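Local coordinates for protein aldehyde dehydrogenase (Listeria monocytogenes, PDB 3K9D) that probably oxidises aldehyde or oxo groups of its substrates, with NAD or NADP as the electron acceptor, at residues L17-L28 with I133-F141; I232-L240 with N263-Q274. One frame throughout, in Å; residues are numbered along the deposited sequence.

Overall arrangement
Contact 1 comes first along the chain and is complete before contact 2 begins. It joins the N-terminal helix 6-28 to strand 138-143 of the mixed sheet, whereas contact 2 joins helices 232-243 and 261-273, which pack on the all-parallel sheet. They share no helix, strand or sheet. Their centres lie about 48 Å apart on opposite sides of the chain's centre, and about 28 Å separates their nearest atoms. This matches the two-lobed build of the aldehyde dehydrogenase fold, in which the first lobe carries the dinucleotide in relatives and the second is catalytic. Contact 1 fastens a helix to a strand, contact 2 two helices, each within its own lobe.

Contact 1. Residues L17-L28 with I133-F141; sequences LIESANKAQKEL and IKAGNSIVF
This is a helix-on-strand contact: the end of helix 6-28 runs alongside the start of strand 138-143 and the turn before it, nearly antiparallel to the strand at 160°. S138 and V140 both face the helix, alternating with I139 and F141, which point away. The hydroxyl of S138 donates to A21 O (OG to O 2.9 Å), approaching it from the side, where a lone pair lies. That oxygen also accepts the helical bond from Q25 N, so two donors grip it. S138 OG owes this position to chi1 -74°, which sets it beside its own backbone N and over the helix. A21 CB rests against S138 CB and, also at 3.7 Å, against V140 CG2. The two methyls of V140 share the work, CG2 meeting A21 while CG1 reaches L17 CB at 3.8 Å.

Toward the end of the helix, Q25 makes the second polar link. Its CG is anti to the backbone N and the chain bends at chi2 (-83°), bringing the amide round to G136 O; NE2 donates to that oxygen at 3.0 Å with an almost straight N-H. The acceptor lies close to the amide plane of Q25. G136, with positive phi, closes helix 121-134 in a Schellman motif, so Q25 takes hold of the turn just where the chain leaves the helix for the strand. L28 follows with CD1 pressed on N137 O (3.3 Å) and on I133 CD1 (3.9 Å).

N137 itself points away and ties its OD1 to G110 N in strand 102-116, which pairs in parallel with 138-143. A21 touches V111 of that strand, L17 and V140 touch S173 of strand 172-174, and L28 packs on I36 of helix 33-49.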
loop_
_atom_site.group_PDB
_atom_site.type_symbol
_atom_site.label_atom_id
_atom_site.label_comp_id
_atom_site.label_asym_id
_atom_site.label_seq_id
_atom_site.Cartn_x
_atom_site.Cartn_y
_atom_site.Cartn_z
ATOM N N LEU A 17 -1.708 7.604 24.254
ATOM C CA LEU A 17 -0.483 7.363 23.489
ATOM C C LEU A 17 -0.540 7.844 22.036
ATOM O O LEU A 17 0.411 8.436 21.542
ATOM C CB LEU A 17 -0.120 5.864 23.541
ATOM C CG LEU A 17 0.317 5.307 24.906
ATOM C CD1 LEU A 17 0.474 3.797 24.844
ATOM C CD2 LEU A 17 1.592 5.954 25.382
ATOM N N ILE A 18 -1.655 7.585 21.357
ATOM C CA ILE A 18 -1.871 8.083 19.996
ATOM C C ILE A 18 -1.931 9.630 19.950
ATOM O O ILE A 18 -1.294 10.255 19.098
ATOM C CB ILE A 18 -3.128 7.428 19.362
ATOM C CG1 ILE A 18 -2.827 5.981 18.979
ATOM C CG2 ILE A 18 -3.620 8.206 18.135
ATOM C CD1 ILE A 18 -4.056 5.179 18.734
ATOM N N GLU A 19 -2.652 10.212 20.905
ATOM C CA GLU A 19 -2.780 11.671 21.070
ATOM C C GLU A 19 -1.430 12.397 21.239
ATOM O O GLU A 19 -1.209 13.452 20.632
ATOM C CB GLU A 19 -3.680 11.967 22.275
ATOM C CG GLU A 19 -4.159 13.402 22.412
ATOM C CD GLU A 19 -4.798 13.673 23.768
ATOM O OE1 GLU A 19 -4.157 13.385 24.802
ATOM O OE2 GLU A 19 -5.939 14.183 23.803
ATOM N N SER A 20 -0.555 11.832 22.074
ATOM C CA SER A 20 0.794 12.365 22.290
ATOM C C SER A 20 1.643 12.188 21.041
ATOM O O SER A 20 2.375 13.091 20.651
ATOM C CB SER A 20 1.478 11.659 23.467
ATOM O OG SER A 20 0.909 12.039 24.701
ATOM N N ALA A 21 1.539 11.014 20.418
ATOM C CA ALA A 21 2.269 10.728 19.193
ATOM C C ALA A 21 1.833 11.634 18.044
ATOM O O ALA A 21 2.656 12.010 17.214
ATOM C CB ALA A 21 2.126 9.267 18.815
ATOM N N ASN A 22 0.543 11.980 18.020
ATOM C CA ASN A 22 -0.039 12.883 17.028
ATOM C C ASN A 22 0.623 14.258 17.104
ATOM O O ASN A 22 1.175 14.747 16.108
ATOM C CB ASN A 22 -1.553 12.985 17.258
ATOM C CG ASN A 22 -2.292 13.562 16.082
ATOM O OD1 ASN A 22 -1.944 13.322 14.925
ATOM N ND2 ASN A 22 -3.337 14.322 16.369
ATOM N N LYS A 23 0.607 14.839 18.304
ATOM C CA LYS A 23 1.249 16.131 18.580
ATOM C C LYS A 23 2.747 16.123 18.280
ATOM O O LYS A 23 3.267 17.041 17.644
ATOM C CB LYS A 23 1.038 16.539 20.045
ATOM C CG LYS A 23 -0.388 16.942 20.410
ATOM C CD LYS A 23 -0.467 17.287 21.884
ATOM C CE LYS A 23 -1.779 16.844 22.506
ATOM N NZ LYS A 23 -1.646 16.718 23.989
ATOM N N ALA A 24 3.425 15.063 18.718
ATOM C CA ALA A 24 4.870 14.951 18.580
ATOM C C ALA A 24 5.309 14.888 17.122
ATOM O O ALA A 24 6.359 15.418 16.773
ATOM C CB ALA A 24 5.387 13.729 19.351
ATOM N N GLN A 25 4.504 14.226 16.290
ATOM C CA GLN A 25 4.794 14.070 14.859
ATOM C C GLN A 25 4.711 15.421 14.144
ATOM O O GLN A 25 5.522 15.712 13.265
ATOM C CB GLN A 25 3.851 13.039 14.228
ATOM C CG GLN A 25 4.196 12.632 12.807
ATOM C CD GLN A 25 3.652 13.614 11.789
ATOM O OE1 GLN A 25 2.566 14.169 11.967
ATOM N NE2 GLN A 25 4.427 13.869 10.740
ATOM N N LYS A 26 3.748 16.250 14.543
ATOM C CA LYS A 26 3.626 17.614 13.993
ATOM C C LYS A 26 4.863 18.445 14.292
ATOM O O LYS A 26 5.299 19.244 13.469
ATOM C CB LYS A 26 2.326 18.282 14.453
ATOM C CG LYS A 26 1.126 17.665 13.712
ATOM C CD LYS A 26 -0.236 18.123 14.214
ATOM C CE LYS A 26 -1.336 17.083 13.908
ATOM N NZ LYS A 26 -1.514 16.711 12.475
ATOM N N GLU A 27 5.468 18.184 15.446
ATOM C CA GLU A 27 6.765 18.739 15.774
ATOM C C GLU A 27 7.913 18.126 14.937
ATOM O O GLU A 27 8.766 18.855 14.446
ATOM C CB GLU A 27 7.001 18.584 17.269
ATOM C CG GLU A 27 7.890 19.608 17.867
ATOM C CD GLU A 27 7.825 19.591 19.375
ATOM O OE1 GLU A 27 8.897 19.519 20.020
ATOM O OE2 GLU A 27 6.694 19.637 19.909
ATOM N N LEU A 28 7.916 16.802 14.751
ATOM C CA LEU A 28 8.881 16.158 13.853
ATOM C C LEU A 28 8.741 16.642 12.409
ATOM O O LEU A 28 9.735 16.754 11.693
ATOM C CB LEU A 28 8.706 14.639 13.858
ATOM C CG LEU A 28 9.208 13.787 15.012
ATOM C CD1 LEU A 28 8.703 12.366 14.796
ATOM C CD2 LEU A 28 10.736 13.822 15.111
ATOM N N ILE A 133 10.838 7.134 12.377
ATOM C CA ILE A 133 11.426 8.433 12.719
ATOM C C ILE A 133 12.187 9.044 11.533
ATOM O O ILE A 133 12.072 10.255 11.278
ATOM C CB ILE A 133 12.335 8.343 13.989
ATOM C CG1 ILE A 133 11.504 8.023 15.245
ATOM C CG2 ILE A 133 13.147 9.619 14.176
ATOM C CD1 ILE A 133 10.689 9.203 15.808
ATOM N N LYS A 134 12.915 8.200 10.790
ATOM C CA LYS A 134 13.633 8.614 9.561
ATOM C C LYS A 134 12.721 9.272 8.530
ATOM O O LYS A 134 13.134 10.212 7.839
ATOM C CB LYS A 134 14.349 7.420 8.913
ATOM C CG LYS A 134 15.117 7.719 7.620
ATOM C CD LYS A 134 16.231 8.747 7.803
ATOM C CE LYS A 134 16.821 9.131 6.459
ATOM N NZ LYS A 134 18.220 9.655 6.488
ATOM N N ALA A 135 11.488 8.783 8.440
ATOM C CA ALA A 135 10.510 9.319 7.493
ATOM C C ALA A 135 9.623 10.432 8.086
ATOM O O ALA A 135 8.712 10.932 7.412
ATOM C CB ALA A 135 9.678 8.180 6.898
ATOM N N GLY A 136 9.911 10.825 9.335
ATOM C CA GLY A 136 9.233 11.952 10.001
ATOM C C GLY A 136 7.945 11.593 10.727
ATOM O O GLY A 136 7.091 12.461 10.963
ATOM N N ASN A 137 7.819 10.318 11.097
ATOM C CA ASN A 137 6.617 9.774 11.742
ATOM C C ASN A 137 6.836 9.550 13.225
ATOM O O ASN A 137 7.963 9.351 13.654
ATOM C CB ASN A 137 6.299 8.390 11.162
ATOM C CG ASN A 137 6.090 8.398 9.667
ATOM O OD1 ASN A 137 5.076 8.898 9.164
ATOM N ND2 ASN A 137 7.030 7.807 8.945
ATOM N N SER A 138 5.755 9.509 13.994
ATOM C CA SER A 138 5.816 8.990 15.354
ATOM C C SER A 138 5.469 7.514 15.291
ATOM O O SER A 138 5.018 7.035 14.245
ATOM C CB SER A 138 4.829 9.719 16.265
ATOM O OG SER A 138 5.297 11.025 16.582
ATOM N N ILE A 139 5.671 6.788 16.388
ATOM C CA ILE A 139 5.330 5.349 16.418
ATOM C C ILE A 139 4.841 4.904 17.815
ATOM O O ILE A 139 5.421 5.289 18.827
ATOM C CB ILE A 139 6.495 4.456 15.827
ATOM C CG1 ILE A 139 6.053 2.989 15.645
ATOM C CG2 ILE A 139 7.837 4.615 16.641
ATOM C CD1 ILE A 139 6.903 2.194 14.680
ATOM N N VAL A 140 3.741 4.149 17.860
ATOM C CA VAL A 140 3.220 3.592 19.119
ATOM C C VAL A 140 3.186 2.073 18.997
ATOM O O VAL A 140 2.546 1.537 18.094
ATOM C CB VAL A 140 1.783 4.107 19.473
ATOM C CG1 VAL A 140 1.386 3.648 20.869
ATOM C CG2 VAL A 140 1.694 5.634 19.416
ATOM N N PHE A 141 3.883 1.389 19.903
ATOM C CA PHE A 141 4.028 -0.059 19.841
ATOM C C PHE A 141 2.983 -0.850 20.597
ATOM O O PHE A 141 2.566 -0.483 21.696
ATOM C CB PHE A 141 5.433 -0.508 20.289
ATOM C CG PHE A 141 6.535 -0.056 19.362
ATOM C CD1 PHE A 141 6.700 -0.652 18.117
ATOM C CD2 PHE A 141 7.380 0.975 19.720
ATOM C CE1 PHE A 141 7.710 -0.238 17.241
ATOM C CE2 PHE A 141 8.384 1.404 18.856
ATOM C CZ PHE A 141 8.547 0.789 17.611
#

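Contact 2. Residues I232-L240 with N263-Q274; sequences IPRAVKHIL and NKEAVIAEFRKQ
F271 presents one ring face to V236, whose CG2 sits 4.0 Å from the ring centroid and 12° off the normal, a CH-pi contact over the centre. The rim of the same ring meets the next turn of helix 232-243: I239 CG2 and L240 CD2 lie in its plane at the edge, with CD2 3.9 Å from F271 CE1. V236 thus holds the face, I239 and L240 the edge.

Further toward the start of both helices, I232, in one of its two modelled conformers, is a knob in the hole formed by N263, A266, V267 and E270; its CD1 touches V267 CG2 at 3.7 Å, while CG2 leans on E270 CB.

Q274, just past the end of its helix, reaches back to the first turn of helix 232-243. Its extended side chain crosses V236 obliquely, and NE2 donates to P233 O at 2.8 Å, in the carbonyl plane on a lone pair. P233 O also takes the helical bond from K237 N. Q274 NE2 also donates to E270 OE2 (3.0 Å), on its anti lone pair. E270 bends at chi2 (59°) to bring OE2 there, and the same oxygen lies against P233 CB. With both acceptors close to the amide plane, the rotation of the amide is fixed. K237 sends its amine to E453 and E451 of the second subunit.

The helices cross at -53° and pack on the parallel sheet: I239 and V267 on I226 of interior strand 223-226, V267 also on F349 of interior strand 346-352, and F271 on A276 and F278 of edge strand 276-278.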
loop_
_atom_site.group_PDB
_atom_site.type_symbol
_atom_site.label_atom_id
_atom_site.label_comp_id
_atom_site.label_asym_id
_atom_site.label_seq_id
_atom_site.Cartn_x
_atom_site.Cartn_y
_atom_site.Cartn_z
ATOM N N ILE A 232 27.891 -28.368 -2.106
ATOM C CA ILE A 232 27.164 -28.996 -0.988
ATOM C C ILE A 232 27.686 -28.555 0.387
ATOM O O ILE A 232 26.900 -28.124 1.228
ATOM C CB ILE A 232 27.130 -30.573 -1.066
ATOM C CG1 ILE A 232 26.765 -31.075 -2.466
ATOM C CG2 ILE A 232 26.191 -31.158 -0.011
ATOM C CD1 ILE A 232 25.386 -30.702 -2.907
ATOM N N PRO A 233 29.025 -28.679 0.637
ATOM C CA PRO A 233 29.451 -28.245 1.972
ATOM C C PRO A 233 29.035 -26.807 2.341
ATOM O O PRO A 233 28.639 -26.561 3.478
ATOM C CB PRO A 233 30.990 -28.363 1.907
ATOM C CG PRO A 233 31.218 -29.480 0.937
ATOM C CD PRO A 233 30.178 -29.206 -0.132
ATOM N N ARG A 234 29.108 -25.876 1.393
ATOM C CA ARG A 234 28.643 -24.508 1.653
ATOM C C ARG A 234 27.109 -24.390 1.712
ATOM O O ARG A 234 26.598 -23.636 2.530
ATOM C CB ARG A 234 29.205 -23.513 0.629
ATOM C CG ARG A 234 29.023 -22.049 1.046
ATOM C CD ARG A 234 29.816 -21.132 0.138
ATOM N NE ARG A 234 29.429 -21.356 -1.252
ATOM C CZ ARG A 234 28.661 -20.541 -1.963
ATOM N NH1 ARG A 234 28.209 -19.406 -1.433
ATOM N NH2 ARG A 234 28.369 -20.857 -3.218
ATOM N N ALA A 235 26.388 -25.129 0.859
ATOM C CA ALA A 235 24.918 -25.119 0.904
ATOM C C ALA A 235 24.425 -25.627 2.252
ATOM O O ALA A 235 23.544 -25.022 2.846
ATOM C CB ALA A 235 24.297 -25.936 -0.239
ATOM N N VAL A 236 25.029 -26.712 2.739
ATOM C CA VAL A 236 24.729 -27.242 4.055
ATOM C C VAL A 236 25.057 -26.239 5.171
ATOM O O VAL A 236 24.241 -26.031 6.060
ATOM C CB VAL A 236 25.408 -28.631 4.292
ATOM C CG1 VAL A 236 25.187 -29.104 5.704
ATOM C CG2 VAL A 236 24.846 -29.675 3.312
ATOM N N LYS A 237 26.232 -25.606 5.102
ATOM C CA LYS A 237 26.674 -24.622 6.115
ATOM C C LYS A 237 25.716 -23.433 6.176
ATOM O O LYS A 237 25.349 -22.988 7.252
ATOM C CB LYS A 237 28.095 -24.139 5.805
ATOM C CG LYS A 237 28.667 -23.096 6.749
ATOM C CD LYS A 237 29.875 -22.412 6.117
ATOM C CE LYS A 237 30.386 -21.274 6.996
ATOM N NZ LYS A 237 29.456 -20.092 7.006
ATOM N N HIS A 238 25.307 -22.941 5.010
ATOM C CA HIS A 238 24.337 -21.843 4.933
ATOM C C HIS A 238 22.983 -22.204 5.562
ATOM O O HIS A 238 22.459 -21.450 6.368
ATOM C CB HIS A 238 24.172 -21.361 3.496
ATOM C CG HIS A 238 25.320 -20.535 2.994
ATOM N ND1 HIS A 238 25.499 -20.246 1.659
ATOM C CD2 HIS A 238 26.338 -19.924 3.650
ATOM C CE1 HIS A 238 26.582 -19.505 1.511
ATOM N NE2 HIS A 238 27.107 -19.292 2.704
ATOM N N ILE A 239 22.453 -23.368 5.216
ATOM C CA ILE A 239 21.152 -23.827 5.717
ATOM C C ILE A 239 21.224 -24.005 7.238
ATOM O O ILE A 239 20.300 -23.636 7.955
ATOM C CB ILE A 239 20.711 -25.145 5.013
ATOM C CG1 ILE A 239 20.446 -24.885 3.522
ATOM C CG2 ILE A 239 19.473 -25.762 5.684
ATOM C CD1 ILE A 239 20.215 -26.125 2.681
ATOM N N LEU A 240 22.336 -24.560 7.720
ATOM C CA LEU A 240 22.549 -24.718 9.155
ATOM C C LEU A 240 22.757 -23.380 9.852
ATOM O O LEU A 240 22.213 -23.185 10.927
ATOM C CB LEU A 240 23.698 -25.692 9.465
ATOM C CG LEU A 240 23.478 -27.120 8.951
ATOM C CD1 LEU A 240 24.667 -27.977 9.323
ATOM C CD2 LEU A 240 22.196 -27.718 9.524
ATOM N N ASN A 263 21.777 -36.341 -6.202
ATOM C CA ASN A 263 22.555 -35.612 -5.228
ATOM C C ASN A 263 22.187 -35.947 -3.785
ATOM O O ASN A 263 22.800 -35.424 -2.858
ATOM C CB ASN A 263 22.393 -34.116 -5.480
ATOM C CG ASN A 263 23.699 -33.364 -5.404
ATOM O OD1 ASN A 263 24.782 -33.954 -5.363
ATOM N ND2 ASN A 263 23.606 -32.052 -5.388
ATOM N N LYS A 264 21.204 -36.824 -3.606
ATOM C CA LYS A 264 20.565 -37.048 -2.291
ATOM C C LYS A 264 21.536 -37.641 -1.264
ATOM O O LYS A 264 21.738 -37.063 -0.202
ATOM C CB LYS A 264 19.339 -37.952 -2.448
ATOM C CG LYS A 264 18.644 -38.304 -1.139
ATOM C CD LYS A 264 17.542 -39.306 -1.359
ATOM C CE LYS A 264 17.160 -39.967 -0.038
ATOM N NZ LYS A 264 16.227 -39.124 0.758
ATOM N N GLU A 265 22.139 -38.779 -1.615
ATOM C CA GLU A 265 23.209 -39.411 -0.831
ATOM C C GLU A 265 24.290 -38.439 -0.387
ATOM O O GLU A 265 24.639 -38.403 0.788
ATOM C CB GLU A 265 23.881 -40.524 -1.633
ATOM C CG GLU A 265 23.428 -41.915 -1.288
ATOM C CD GLU A 265 24.302 -42.983 -1.928
ATOM O OE1 GLU A 265 23.752 -43.831 -2.658
ATOM O OE2 GLU A 265 25.536 -42.969 -1.718
ATOM N N ALA A 266 24.810 -37.656 -1.332
ATOM C CA ALA A 266 25.867 -36.684 -1.042
ATOM C C ALA A 266 25.415 -35.592 -0.070
ATOM O O ALA A 266 26.161 -35.210 0.842
ATOM C CB ALA A 266 26.382 -36.071 -2.337
ATOM N N VAL A 267 24.185 -35.112 -0.263
ATOM C CA VAL A 267 23.585 -34.093 0.595
ATOM C C VAL A 267 23.312 -34.603 2.025
ATOM O O VAL A 267 23.639 -33.925 3.012
ATOM C CB VAL A 267 22.293 -33.479 -0.048
ATOM C CG1 VAL A 267 21.566 -32.603 0.947
ATOM C CG2 VAL A 267 22.676 -32.636 -1.279
ATOM N N ILE A 268 22.724 -35.789 2.129
ATOM C CA ILE A 268 22.467 -36.405 3.439
ATOM C C ILE A 268 23.783 -36.610 4.203
ATOM O O ILE A 268 23.890 -36.177 5.349
ATOM C CB ILE A 268 21.628 -37.712 3.318
ATOM C CG1 ILE A 268 20.233 -37.364 2.769
ATOM C CG2 ILE A 268 21.547 -38.447 4.665
ATOM C CD1 ILE A 268 19.223 -38.456 2.830
ATOM N N ALA A 269 24.792 -37.183 3.538
ATOM C CA ALA A 269 26.125 -37.377 4.138
ATOM C C ALA A 269 26.767 -36.084 4.673
ATOM O O ALA A 269 27.324 -36.064 5.771
ATOM C CB ALA A 269 27.056 -38.091 3.158
ATOM N N GLU A 270 26.658 -35.004 3.904
ATOM C CA GLU A 270 27.175 -33.711 4.321
ATOM C C GLU A 270 26.384 -33.096 5.470
ATOM O O GLU A 270 26.987 -32.547 6.412
ATOM C CB GLU A 270 27.259 -32.757 3.131
ATOM C CG GLU A 270 28.048 -31.464 3.361
ATOM C CD GLU A 270 29.499 -31.667 3.772
ATOM O OE1 GLU A 270 30.094 -32.705 3.427
ATOM O OE2 GLU A 270 30.038 -30.779 4.471
ATOM N N PHE A 271 25.047 -33.177 5.394
ATOM C CA PHE A 271 24.189 -32.698 6.482
ATOM C C PHE A 271 24.607 -33.403 7.775
ATOM O O PHE A 271 24.801 -32.753 8.802
ATOM C CB PHE A 271 22.683 -32.875 6.166
ATOM C CG PHE A 271 22.002 -31.604 5.664
ATOM C CD1 PHE A 271 21.875 -30.486 6.495
ATOM C CD2 PHE A 271 21.499 -31.530 4.370
ATOM C CE1 PHE A 271 21.255 -29.302 6.041
ATOM C CE2 PHE A 271 20.867 -30.364 3.903
ATOM C CZ PHE A 271 20.743 -29.245 4.751
ATOM N N ARG A 272 24.794 -34.721 7.692
ATOM C CA ARG A 272 25.328 -35.521 8.820
ATOM C C ARG A 272 26.687 -35.100 9.371
ATOM O O ARG A 272 26.842 -34.945 10.587
ATOM C CB ARG A 272 25.354 -37.002 8.468
ATOM C CG ARG A 272 24.037 -37.654 8.709
ATOM C CD ARG A 272 23.987 -39.080 8.193
ATOM N NE ARG A 272 22.700 -39.656 8.551
ATOM C CZ ARG A 272 22.070 -40.613 7.876
ATOM N NH1 ARG A 272 22.596 -41.134 6.780
ATOM N NH2 ARG A 272 20.900 -41.050 8.313
ATOM N N LYS A 273 27.660 -34.925 8.477
ATOM C CA LYS A 273 29.004 -34.421 8.810
ATOM C C LYS A 273 28.984 -33.097 9.588
ATOM O O LYS A 273 29.772 -32.887 10.527
ATOM C CB LYS A 273 29.822 -34.245 7.514
ATOM C CG LYS A 273 31.334 -34.222 7.720
ATOM C CD LYS A 273 32.072 -33.642 6.543
ATOM C CE LYS A 273 33.486 -33.279 6.994
ATOM N NZ LYS A 273 34.238 -32.387 6.074
ATOM N N GLN A 274 28.059 -32.215 9.216
ATOM C CA GLN A 274 27.985 -30.881 9.801
ATOM C C GLN A 274 27.014 -30.765 10.988
ATOM O O GLN A 274 26.765 -29.664 11.492
ATOM C CB GLN A 274 27.613 -29.871 8.714
ATOM C CG GLN A 274 28.722 -29.585 7.717
ATOM C CD GLN A 274 28.464 -28.324 6.894
ATOM O OE1 GLN A 274 28.127 -27.273 7.431
ATOM N NE2 GLN A 274 28.659 -28.421 5.597
#